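Local coordinates for protein putative peptidase (Parabacteroides merdae, PDB 4L8K) that probably hydrolyses peptide bonds as a serine peptidase of family S41, though its substrates are not known, at residues N22-A27 with Q183-N188; L42-T47 with D55-M60; D66-L71 with S221-N226; R167-F172 with V229-L234. All blocks are in the same frame, centred on the assembly; numbering follows the deposited sequence.

Interaction 1: N22-A27 with Q183-N188; sequences NYCFFA and QYKKGN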
# COMPACT_ATOMS: atom_id res chain seq x y z
N ASN A 22 -17.66 6.19 12.34
CA ASN A 22 -16.20 6.26 12.12
C ASN A 22 -15.72 5.84 10.73
O ASN A 22 -14.61 6.24 10.35
CB ASN A 22 -15.47 5.43 13.17
CG ASN A 22 -15.80 5.85 14.57
OD1 ASN A 22 -15.29 6.85 15.08
ND2 ASN A 22 -16.71 5.14 15.20
N TYR A 23 -16.50 5.05 9.97
CA TYR A 23 -16.10 4.61 8.62
C TYR A 23 -16.05 5.84 7.69
O TYR A 23 -16.99 6.63 7.66
CB TYR A 23 -17.02 3.50 8.08
CG TYR A 23 -16.49 2.85 6.83
CD1 TYR A 23 -15.42 1.95 6.88
CD2 TYR A 23 -17.02 3.17 5.57
CE1 TYR A 23 -14.91 1.37 5.72
CE2 TYR A 23 -16.50 2.59 4.41
CZ TYR A 23 -15.45 1.69 4.49
OH TYR A 23 -14.94 1.13 3.36
N CYS A 24 -14.92 6.03 7.00
CA CYS A 24 -14.61 7.23 6.21
C CYS A 24 -15.01 7.18 4.74
O CYS A 24 -14.93 8.24 4.10
CB CYS A 24 -13.12 7.54 6.31
SG CYS A 24 -12.50 7.75 7.99
N PHE A 25 -15.40 6.01 4.18
CA PHE A 25 -15.57 5.95 2.73
C PHE A 25 -16.94 5.57 2.22
O PHE A 25 -17.05 5.13 1.08
CB PHE A 25 -14.49 5.00 2.17
CG PHE A 25 -13.10 5.41 2.62
CD1 PHE A 25 -12.49 6.55 2.10
CD2 PHE A 25 -12.45 4.72 3.63
CE1 PHE A 25 -11.22 6.96 2.54
CE2 PHE A 25 -11.21 5.15 4.11
CZ PHE A 25 -10.59 6.25 3.55
N PHE A 26 -18.01 5.88 2.98
CA PHE A 26 -19.39 5.59 2.57
C PHE A 26 -19.79 6.24 1.23
O PHE A 26 -20.52 5.62 0.46
CB PHE A 26 -20.39 6.01 3.67
CG PHE A 26 -20.47 5.05 4.83
CD1 PHE A 26 -20.76 3.70 4.62
CD2 PHE A 26 -20.30 5.49 6.13
CE1 PHE A 26 -20.85 2.82 5.70
CE2 PHE A 26 -20.40 4.61 7.21
CZ PHE A 26 -20.69 3.28 6.99
N ALA A 27 -19.27 7.45 0.93
CA ALA A 27 -19.54 8.20 -0.31
C ALA A 27 -19.06 7.47 -1.57
O ALA A 27 -19.55 7.76 -2.65
CB ALA A 27 -18.89 9.58 -0.24
N GLN A 183 -7.12 14.06 6.28
CA GLN A 183 -8.40 14.50 6.85
C GLN A 183 -8.72 13.59 7.99
O GLN A 183 -8.32 12.44 7.94
CB GLN A 183 -9.52 14.42 5.81
CG GLN A 183 -9.44 15.43 4.71
CD GLN A 183 -10.71 15.41 3.91
OE1 GLN A 183 -10.90 14.58 3.03
NE2 GLN A 183 -11.61 16.34 4.19
N TYR A 184 -9.45 14.05 9.00
CA TYR A 184 -9.83 13.10 10.03
C TYR A 184 -11.31 13.30 10.36
O TYR A 184 -11.87 14.36 10.08
CB TYR A 184 -8.90 13.13 11.26
CG TYR A 184 -8.98 14.37 12.13
CD1 TYR A 184 -8.12 15.44 11.91
CD2 TYR A 184 -9.81 14.40 13.25
CE1 TYR A 184 -8.14 16.56 12.76
CE2 TYR A 184 -9.84 15.51 14.09
CZ TYR A 184 -9.00 16.59 13.84
OH TYR A 184 -9.04 17.69 14.66
N LYS A 185 -11.96 12.22 10.82
CA LYS A 185 -13.38 12.23 11.14
C LYS A 185 -13.61 13.23 12.27
O LYS A 185 -13.01 13.09 13.34
CB LYS A 185 -13.85 10.81 11.50
CG LYS A 185 -15.34 10.61 11.28
CD LYS A 185 -15.65 10.18 9.86
CE LYS A 185 -17.03 10.58 9.42
NZ LYS A 185 -18.11 9.99 10.28
N LYS A 186 -14.37 14.30 11.96
CA LYS A 186 -14.70 15.40 12.86
C LYS A 186 -15.97 15.07 13.69
O LYS A 186 -16.08 15.46 14.86
CB LYS A 186 -14.91 16.68 12.02
CG LYS A 186 -14.69 17.99 12.76
CD LYS A 186 -14.66 19.20 11.79
CE LYS A 186 -16.02 19.66 11.32
NZ LYS A 186 -16.30 19.27 9.90
N GLY A 187 -16.92 14.36 13.07
CA GLY A 187 -18.18 13.96 13.67
C GLY A 187 -18.78 12.70 13.08
O GLY A 187 -18.21 12.10 12.16
N ASN A 188 -19.94 12.30 13.60
CA ASN A 188 -20.69 11.10 13.26
C ASN A 188 -21.15 11.05 11.78
O ASN A 188 -21.19 9.96 11.20
CB ASN A 188 -21.89 10.95 14.21
CG ASN A 188 -21.50 10.75 15.67
OD1 ASN A 188 -20.37 10.34 16.01
ND2 ASN A 188 -22.43 10.98 16.58
O HOH W 1 -19.10 7.85 9.27
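N22 and K185 come together where helix 8-22 ends, and the contact illustrates how one lysine can join two loops through backbone carbonyls and a water. N22 offers its main chain rather than its amide group: its O lies 4.1 Å from CD of K185, while its CB points away from the second segment and ND2 hydrogen-bonds to I18 O. Y23, the first residue to leave helical geometry, turns its carbonyl to the same lysine. A water donates to Y23 O over 2.9 Å and accepts from K185 NZ at 2.6 Å. K185 reaches this spot by bends at chi2 (87°) and chi4 (-59°), which lay CD and CE alongside the first segment and bring the amine back to its own loop. There NZ donates to G187 O, 2.8 Å away and in the carbonyl plane, and more weakly to N188 O; G189 O and E21 O are further acceptors. Several carbonyls gathered round NZ would probably favour the charged amine, which must share its three protons among them. C24 adds looser packing, its SG 4.4 Å from K185 CD, and lays its CB over the centre of the F25 ring. Farther along, F26 turns one ring face to Y23, whose CD2 stands 3.7 Å above the plane of the F26 ring. The contact thus places the loop after strand 177-182 against the end of helix 8-22. Strand 262-266 touches the first segment through F265, which meets Y23 edge-to-face and also contacts N22, while the Y23 hydroxyl reaches D66.

Interaction 2: L42-T47 with D55-M60; sequences LLVKDT and DILGKM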
# COMPACT_ATOMS: atom_id res chain seq x y z
N LEU A 42 -33.30 -7.53 10.69
CA LEU A 42 -34.22 -8.66 10.53
C LEU A 42 -33.50 -10.00 10.60
O LEU A 42 -34.14 -11.03 10.83
CB LEU A 42 -34.98 -8.57 9.19
CG LEU A 42 -35.81 -7.30 8.94
CD1 LEU A 42 -36.20 -7.19 7.47
CD2 LEU A 42 -37.05 -7.25 9.81
N LEU A 43 -32.17 -9.99 10.40
CA LEU A 43 -31.38 -11.21 10.37
C LEU A 43 -30.76 -11.56 11.74
O LEU A 43 -30.70 -12.75 12.07
CB LEU A 43 -30.27 -11.11 9.30
CG LEU A 43 -30.76 -11.00 7.84
CD1 LEU A 43 -29.65 -10.65 6.90
CD2 LEU A 43 -31.35 -12.27 7.37
N VAL A 44 -30.32 -10.56 12.51
CA VAL A 44 -29.70 -10.82 13.81
C VAL A 44 -30.78 -11.14 14.86
O VAL A 44 -31.69 -10.35 15.08
CB VAL A 44 -28.76 -9.67 14.25
CG1 VAL A 44 -28.08 -10.00 15.57
CG2 VAL A 44 -27.73 -9.34 13.17
N LYS A 45 -30.67 -12.33 15.50
CA LYS A 45 -31.58 -12.79 16.56
C LYS A 45 -30.77 -13.12 17.81
O LYS A 45 -29.69 -13.68 17.68
CB LYS A 45 -32.41 -14.03 16.13
CG LYS A 45 -33.00 -13.99 14.72
CD LYS A 45 -34.30 -13.20 14.69
CE LYS A 45 -34.94 -13.15 13.33
NZ LYS A 45 -35.88 -12.01 13.20
N ASP A 46 -31.32 -12.87 19.01
CA ASP A 46 -30.62 -13.16 20.26
C ASP A 46 -30.45 -14.68 20.52
O ASP A 46 -29.69 -15.05 21.42
CB ASP A 46 -31.31 -12.47 21.45
CG ASP A 46 -30.88 -11.02 21.64
OD1 ASP A 46 -29.86 -10.62 21.04
OD2 ASP A 46 -31.55 -10.30 22.41
N THR A 47 -31.07 -15.54 19.69
CA THR A 47 -30.94 -17.00 19.80
C THR A 47 -29.70 -17.50 19.05
O THR A 47 -29.35 -18.67 19.17
CB THR A 47 -32.20 -17.69 19.29
OG1 THR A 47 -32.46 -17.24 17.95
CG2 THR A 47 -33.41 -17.43 20.19
N ASP A 55 -20.53 -14.74 11.55
CA ASP A 55 -20.74 -14.85 10.10
C ASP A 55 -21.61 -13.73 9.53
O ASP A 55 -21.26 -13.15 8.50
CB ASP A 55 -21.35 -16.21 9.75
CG ASP A 55 -20.35 -17.35 9.76
OD1 ASP A 55 -19.13 -17.07 9.95
OD2 ASP A 55 -20.78 -18.50 9.56
N ILE A 56 -22.73 -13.41 10.21
CA ILE A 56 -23.66 -12.38 9.77
C ILE A 56 -23.03 -10.97 9.88
O ILE A 56 -23.18 -10.16 8.95
CB ILE A 56 -25.02 -12.52 10.52
CG1 ILE A 56 -25.87 -13.68 9.93
CG2 ILE A 56 -25.82 -11.22 10.61
CD1 ILE A 56 -26.25 -13.60 8.42
N LEU A 57 -22.31 -10.68 10.98
CA LEU A 57 -21.68 -9.38 11.14
C LEU A 57 -20.52 -9.19 10.16
O LEU A 57 -20.32 -8.07 9.67
CB LEU A 57 -21.24 -9.16 12.61
CG LEU A 57 -22.37 -8.99 13.66
CD1 LEU A 57 -21.80 -8.47 15.00
CD2 LEU A 57 -23.51 -8.09 13.15
N GLY A 58 -19.85 -10.28 9.82
CA GLY A 58 -18.78 -10.26 8.83
C GLY A 58 -19.33 -9.94 7.45
O GLY A 58 -18.73 -9.14 6.72
N LYS A 59 -20.50 -10.53 7.12
CA LYS A 59 -21.21 -10.28 5.85
C LYS A 59 -21.67 -8.84 5.77
O LYS A 59 -21.63 -8.23 4.69
CB LYS A 59 -22.41 -11.22 5.70
CG LYS A 59 -22.04 -12.54 5.07
CD LYS A 59 -23.07 -13.64 5.39
CE LYS A 59 -22.55 -15.01 4.99
NZ LYS A 59 -22.44 -15.19 3.51
N MSE A 60 -22.09 -8.28 6.92
CA MSE A 60 -22.51 -6.87 7.05
C MSE A 60 -21.35 -5.95 6.73
O MSE A 60 -21.54 -4.98 6.00
CB MSE A 60 -23.05 -6.57 8.44
CG MSE A 60 -23.78 -5.26 8.50
SE MSE A 60 -24.50 -4.80 10.24
CE MSE A 60 -22.89 -4.24 11.10
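V44, I56 and L57 meet without any flat group between them, all three being aliphatic; the aromatic rings of F12 and Y40 belong to the surroundings, F12 touching V44 and Y40 touching I56. The arrangement is a helix-loop-helix connection in the Tricorn protease C1 region, and it shows how a short link can bring the residues following one helix against the side of the next. V44 lies just past helix 33-43, beside helix 50-61, with its CA 7.4 Å from the CA of I56, and its CG2 reaches across. The two side chains run past each other in opposite directions. In V44, CG1 is anti to the backbone N (chi1 -177°), which leaves CG2 as the branch turned to the second helix. I56 holds CG1 beside its own backbone N (chi1 -78°) and presents CG2, so the two residues meet branch methyl to branch methyl. One turn of helix is fixed here by the bond from M60 N to I56 O, 3.0 Å long. L57 supports from the flank: its CB points off to the side, but a delta methyl swings back to V44. Beyond V44, K45 folds its amine over the preceding turn and donates to L42 O at 3.1 Å, from above the carbonyl plane. Helix 8-22 packs on the same cluster: F12 also meets M60, and L15 meets L57, while R9 NH1 bonds to the carbonyl of V44. Between the segments, V44 CG2 lies 3.7 Å from I56 CG2 and 4.4 Å from L57 CD2.

Interaction 3: D66-L71 with S221-N226; sequences DGHTNL and SYSATN. With PO4 (phosphate ion), chain E.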
# COMPACT_ATOMS: atom_id res chain seq x y z
N ASP A 66 -14.54 -3.68 1.24
CA ASP A 66 -13.31 -3.03 1.64
C ASP A 66 -12.28 -4.05 2.18
O ASP A 66 -12.49 -4.66 3.23
CB ASP A 66 -13.66 -1.96 2.69
CG ASP A 66 -12.49 -1.15 3.19
OD1 ASP A 66 -11.36 -1.37 2.70
OD2 ASP A 66 -12.70 -0.30 4.07
N GLY A 67 -11.14 -4.13 1.48
CA GLY A 67 -10.05 -5.03 1.85
C GLY A 67 -9.36 -4.61 3.12
O GLY A 67 -8.62 -5.39 3.71
N HIS A 68 -9.63 -3.38 3.57
CA HIS A 68 -9.02 -2.82 4.78
C HIS A 68 -9.92 -2.96 6.00
O HIS A 68 -9.47 -2.62 7.08
CB HIS A 68 -8.58 -1.35 4.55
CG HIS A 68 -7.45 -1.31 3.57
ND1 HIS A 68 -6.15 -1.60 3.97
CD2 HIS A 68 -7.48 -1.25 2.21
CE1 HIS A 68 -5.42 -1.62 2.85
NE2 HIS A 68 -6.17 -1.40 1.78
N THR A 69 -11.13 -3.51 5.85
CA THR A 69 -12.09 -3.70 6.94
C THR A 69 -12.10 -5.16 7.37
O THR A 69 -12.20 -6.06 6.53
CB THR A 69 -13.49 -3.19 6.52
OG1 THR A 69 -13.43 -1.77 6.41
CG2 THR A 69 -14.58 -3.56 7.52
N ASN A 70 -12.02 -5.39 8.71
CA ASN A 70 -12.05 -6.73 9.30
C ASN A 70 -12.76 -6.77 10.65
O ASN A 70 -12.64 -5.83 11.45
CB ASN A 70 -10.61 -7.27 9.50
CG ASN A 70 -9.76 -7.22 8.26
OD1 ASN A 70 -9.02 -6.26 8.03
ND2 ASN A 70 -9.87 -8.23 7.40
N LEU A 71 -13.43 -7.87 10.93
CA LEU A 71 -14.04 -8.18 12.23
C LEU A 71 -13.17 -9.26 12.84
O LEU A 71 -12.91 -10.27 12.17
CB LEU A 71 -15.52 -8.63 12.10
CG LEU A 71 -16.27 -8.90 13.42
CD1 LEU A 71 -16.47 -7.62 14.24
CD2 LEU A 71 -17.62 -9.54 13.14
N SER A 221 0.94 -4.26 -2.61
CA SER A 221 1.65 -3.06 -2.14
C SER A 221 0.57 -2.19 -1.49
O SER A 221 -0.31 -1.69 -2.19
CB SER A 221 2.35 -2.31 -3.29
OG SER A 221 3.31 -3.09 -3.98
N TYR A 222 0.55 -2.09 -0.16
CA TYR A 222 -0.53 -1.33 0.47
C TYR A 222 -0.12 -0.78 1.82
O TYR A 222 0.99 -1.05 2.30
CB TYR A 222 -1.81 -2.19 0.61
CG TYR A 222 -1.62 -3.51 1.32
CD1 TYR A 222 -1.66 -3.58 2.72
CD2 TYR A 222 -1.39 -4.68 0.61
CE1 TYR A 222 -1.50 -4.79 3.38
CE2 TYR A 222 -1.24 -5.91 1.27
CZ TYR A 222 -1.32 -5.96 2.66
OH TYR A 222 -1.16 -7.13 3.35
N SER A 223 -1.04 0.02 2.44
CA SER A 223 -0.91 0.71 3.72
C SER A 223 0.27 1.70 3.65
O SER A 223 0.22 2.54 2.76
CB SER A 223 -0.83 -0.28 4.87
OG SER A 223 -2.07 -0.97 4.92
N ALA A 224 1.32 1.61 4.51
CA ALA A 224 2.45 2.57 4.45
C ALA A 224 3.12 2.57 3.04
O ALA A 224 3.60 3.60 2.59
CB ALA A 224 3.49 2.27 5.53
N THR A 225 3.10 1.42 2.34
CA THR A 225 3.65 1.28 0.99
C THR A 225 2.85 2.14 0.01
O THR A 225 3.43 2.70 -0.92
CB THR A 225 3.66 -0.18 0.57
OG1 THR A 225 4.25 -0.91 1.64
CG2 THR A 225 4.43 -0.42 -0.73
N ASN A 226 1.52 2.24 0.22
CA ASN A 226 0.65 3.06 -0.62
C ASN A 226 1.04 4.52 -0.47
O ASN A 226 1.13 5.22 -1.46
CB ASN A 226 -0.84 2.85 -0.28
CG ASN A 226 -1.78 3.43 -1.30
OD1 ASN A 226 -1.63 3.20 -2.50
ND2 ASN A 226 -2.76 4.19 -0.86
P PO4 E . -4.83 0.64 6.82
O1 PO4 E . -5.77 1.79 7.16
O2 PO4 E . -3.99 1.03 5.56
O3 PO4 E . -3.90 0.36 8.03
O4 PO4 E . -5.68 -0.61 6.48
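H68 and S223 face each other across a bound phosphate, a worked case of an anion bridging a histidine and a serine brought from distant parts of a chain. The pairing resembles the serine-histidine pair of tricorn-type S41 peptidases, so S223 is probably the nucleophile and H68 the base. The tight part is the phosphate, probably taken from the crystallisation liquor. H68 ND1 donates to its O4 over 2.7 Å through a bent bond (133°), with O4 at the ring edge and near the ring plane. S223 OG gives its proton to O2 at 2.8 Å. R264, S266 and the backbone N atoms of S249 and G250 complete the grip on the anion. H68 is also held by two further bonds: NE2 bonds to G246 O, and its backbone N donates to D66 OD1 at 2.8 Å in an Asx turn.

The direct contact is much looser. H68 CE1 stays 4.0 Å from S223 OG, and the Y222 ring meets that carbon obliquely. Y222 and S223 are partly exposed, whereas H68 is buried, and a methylpentanediol molecule, probably from the crystallisation liquor, lies beside the tyrosine side chain. With chi1 at -64°, S223 keeps OG beside its own backbone N and at the edge of the Y222 ring, in its plane. On the tyrosine side the closest approach is H68 CE1 to Y222 CD1, 4.2 Å.

Interaction 4: R167-F172 with V229-L234; sequences RIASRF and VNVMRL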
# COMPACT_ATOMS: atom_id res chain seq x y z
N ARG A 167 12.10 8.09 5.54
CA ARG A 167 13.56 8.01 5.44
C ARG A 167 14.01 7.60 4.03
O ARG A 167 14.95 8.19 3.51
CB ARG A 167 14.12 7.03 6.49
CG ARG A 167 15.63 6.94 6.53
CD ARG A 167 16.08 5.97 7.59
NE ARG A 167 16.01 6.56 8.93
CZ ARG A 167 16.14 5.89 10.07
NH1 ARG A 167 16.36 4.58 10.07
NH2 ARG A 167 16.02 6.52 11.22
N ILE A 168 13.34 6.62 3.41
CA ILE A 168 13.69 6.19 2.05
C ILE A 168 13.26 7.28 1.04
O ILE A 168 14.10 7.76 0.30
CB ILE A 168 13.13 4.79 1.68
CG1 ILE A 168 13.76 3.71 2.58
CG2 ILE A 168 13.41 4.46 0.21
CD1 ILE A 168 12.81 2.47 2.75
N ALA A 169 11.98 7.72 1.06
CA ALA A 169 11.43 8.72 0.12
C ALA A 169 12.22 10.02 0.09
O ALA A 169 12.40 10.59 -0.99
CB ALA A 169 9.98 9.01 0.45
N SER A 170 12.71 10.48 1.26
CA SER A 170 13.47 11.74 1.39
C SER A 170 14.83 11.72 0.63
O SER A 170 15.38 12.79 0.35
CB SER A 170 13.66 12.10 2.87
OG SER A 170 14.53 11.18 3.51
N ARG A 171 15.32 10.52 0.22
CA ARG A 171 16.54 10.32 -0.55
C ARG A 171 16.35 10.61 -2.04
O ARG A 171 17.32 10.66 -2.78
CB ARG A 171 17.07 8.89 -0.39
CG ARG A 171 17.45 8.50 1.04
CD ARG A 171 18.53 9.41 1.60
NE ARG A 171 19.07 8.92 2.86
CZ ARG A 171 20.23 8.28 2.98
NH1 ARG A 171 21.00 8.10 1.93
NH2 ARG A 171 20.63 7.85 4.17
N PHE A 172 15.11 10.84 -2.49
CA PHE A 172 14.83 11.06 -3.91
C PHE A 172 14.33 12.49 -4.18
O PHE A 172 14.02 12.83 -5.33
CB PHE A 172 13.81 10.00 -4.38
CG PHE A 172 14.32 8.59 -4.23
CD1 PHE A 172 15.05 7.98 -5.25
CD2 PHE A 172 14.09 7.87 -3.06
CE1 PHE A 172 15.56 6.69 -5.10
CE2 PHE A 172 14.59 6.57 -2.92
CZ PHE A 172 15.31 5.99 -3.95
N VAL A 229 4.46 5.08 -2.24
CA VAL A 229 4.23 5.12 -3.68
C VAL A 229 3.66 6.51 -4.05
O VAL A 229 4.13 7.13 -5.00
CB VAL A 229 3.33 3.95 -4.14
CG1 VAL A 229 2.82 4.16 -5.57
CG2 VAL A 229 4.11 2.62 -4.05
N ASN A 230 2.71 7.01 -3.25
CA ASN A 230 2.09 8.30 -3.45
C ASN A 230 3.13 9.44 -3.51
O ASN A 230 3.00 10.34 -4.34
CB ASN A 230 1.09 8.58 -2.34
CG ASN A 230 0.36 9.91 -2.48
OD1 ASN A 230 -0.09 10.32 -3.55
ND2 ASN A 230 0.24 10.62 -1.39
N VAL A 231 4.14 9.40 -2.64
CA VAL A 231 5.18 10.43 -2.61
C VAL A 231 6.12 10.25 -3.80
O VAL A 231 6.46 11.23 -4.47
CB VAL A 231 5.95 10.43 -1.25
CG1 VAL A 231 7.07 11.48 -1.24
CG2 VAL A 231 5.00 10.64 -0.07
N MSE A 232 6.53 9.00 -4.08
CA MSE A 232 7.50 8.69 -5.13
C MSE A 232 7.00 9.11 -6.52
O MSE A 232 7.79 9.69 -7.26
CB MSE A 232 7.88 7.20 -5.11
CG MSE A 232 8.66 6.82 -3.83
SE MSE A 232 10.46 7.59 -3.71
CE MSE A 232 11.28 6.53 -5.03
N ARG A 233 5.69 8.91 -6.83
CA ARG A 233 5.14 9.28 -8.14
C ARG A 233 5.06 10.79 -8.36
O ARG A 233 4.72 11.21 -9.48
CB ARG A 233 3.77 8.61 -8.41
CG ARG A 233 2.71 8.77 -7.33
CD ARG A 233 2.01 10.10 -7.36
NE ARG A 233 0.82 10.06 -6.50
CZ ARG A 233 -0.39 9.77 -6.94
NH1 ARG A 233 -0.59 9.51 -8.22
NH2 ARG A 233 -1.42 9.74 -6.10
N LEU A 234 5.35 11.62 -7.33
CA LEU A 234 5.37 13.08 -7.49
C LEU A 234 6.71 13.56 -8.01
O LEU A 234 6.84 14.71 -8.38
CB LEU A 234 5.11 13.79 -6.13
CG LEU A 234 3.83 13.45 -5.35
CD1 LEU A 234 3.87 14.11 -3.99
CD2 LEU A 234 2.59 13.88 -6.11
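Bends at chi2 (-69°) and chi3 (-72°) curl the selenomethionine M232 so that its terminal methyl lands on the ring of F172, a compact example of a flexible chain shaped to a flat surface. F172 contributes by keeping CG beside its own backbone N (chi1 -61°), which turns one face to the neighbouring helix. M232 CE then sits nearly above the middle of that face, 3.8 Å from the F172 ring centroid, in a CH-pi contact. The selenium is less centred: SE lies 3.7 Å from F172 CD2 and views the ring obliquely, giving a Met-aromatic contact. At the ring edge, in plane, are I168 CG2 and A169 O of the same segment. A169 lets the backbones approach closely, its CA lying 6.6 Å from the CA of M232, and SE rests 4.1 Å from A169 CA. On the flank A169 CB meets V231 CG1 at 4.2 Å. Beneath, F172 touches L150 and V213, and M232 touches V215, so helices 162-169 and 224-232 pack side by side over parallel strands 149-153 and 213-217, consistent with the alpha/beta core of the ClpP/crotonase clan.

Overall arrangement
From the N terminus, the chain leaves helix 8-22 through 22-27, which meets 183-188 and so closes the long loop of interaction 1. Interaction 2 is nested inside that loop, a local closure between 42-47 and 55-60. Its second helix packs through L57 on L71 of the strand that follows in the chain. Interaction 3 then opens and crosses interaction 1, the two touching where Y23 bonds to D66. Interaction 4, between 167-172 and 229-234, crosses both interactions 1 and 3 and shares helix 224-232 with the latter. Interactions 1 and 3 join N-terminal parts of the chain to the S41 region, while 2 and 4 each stay within one part, on opposite sides of the chain's centre.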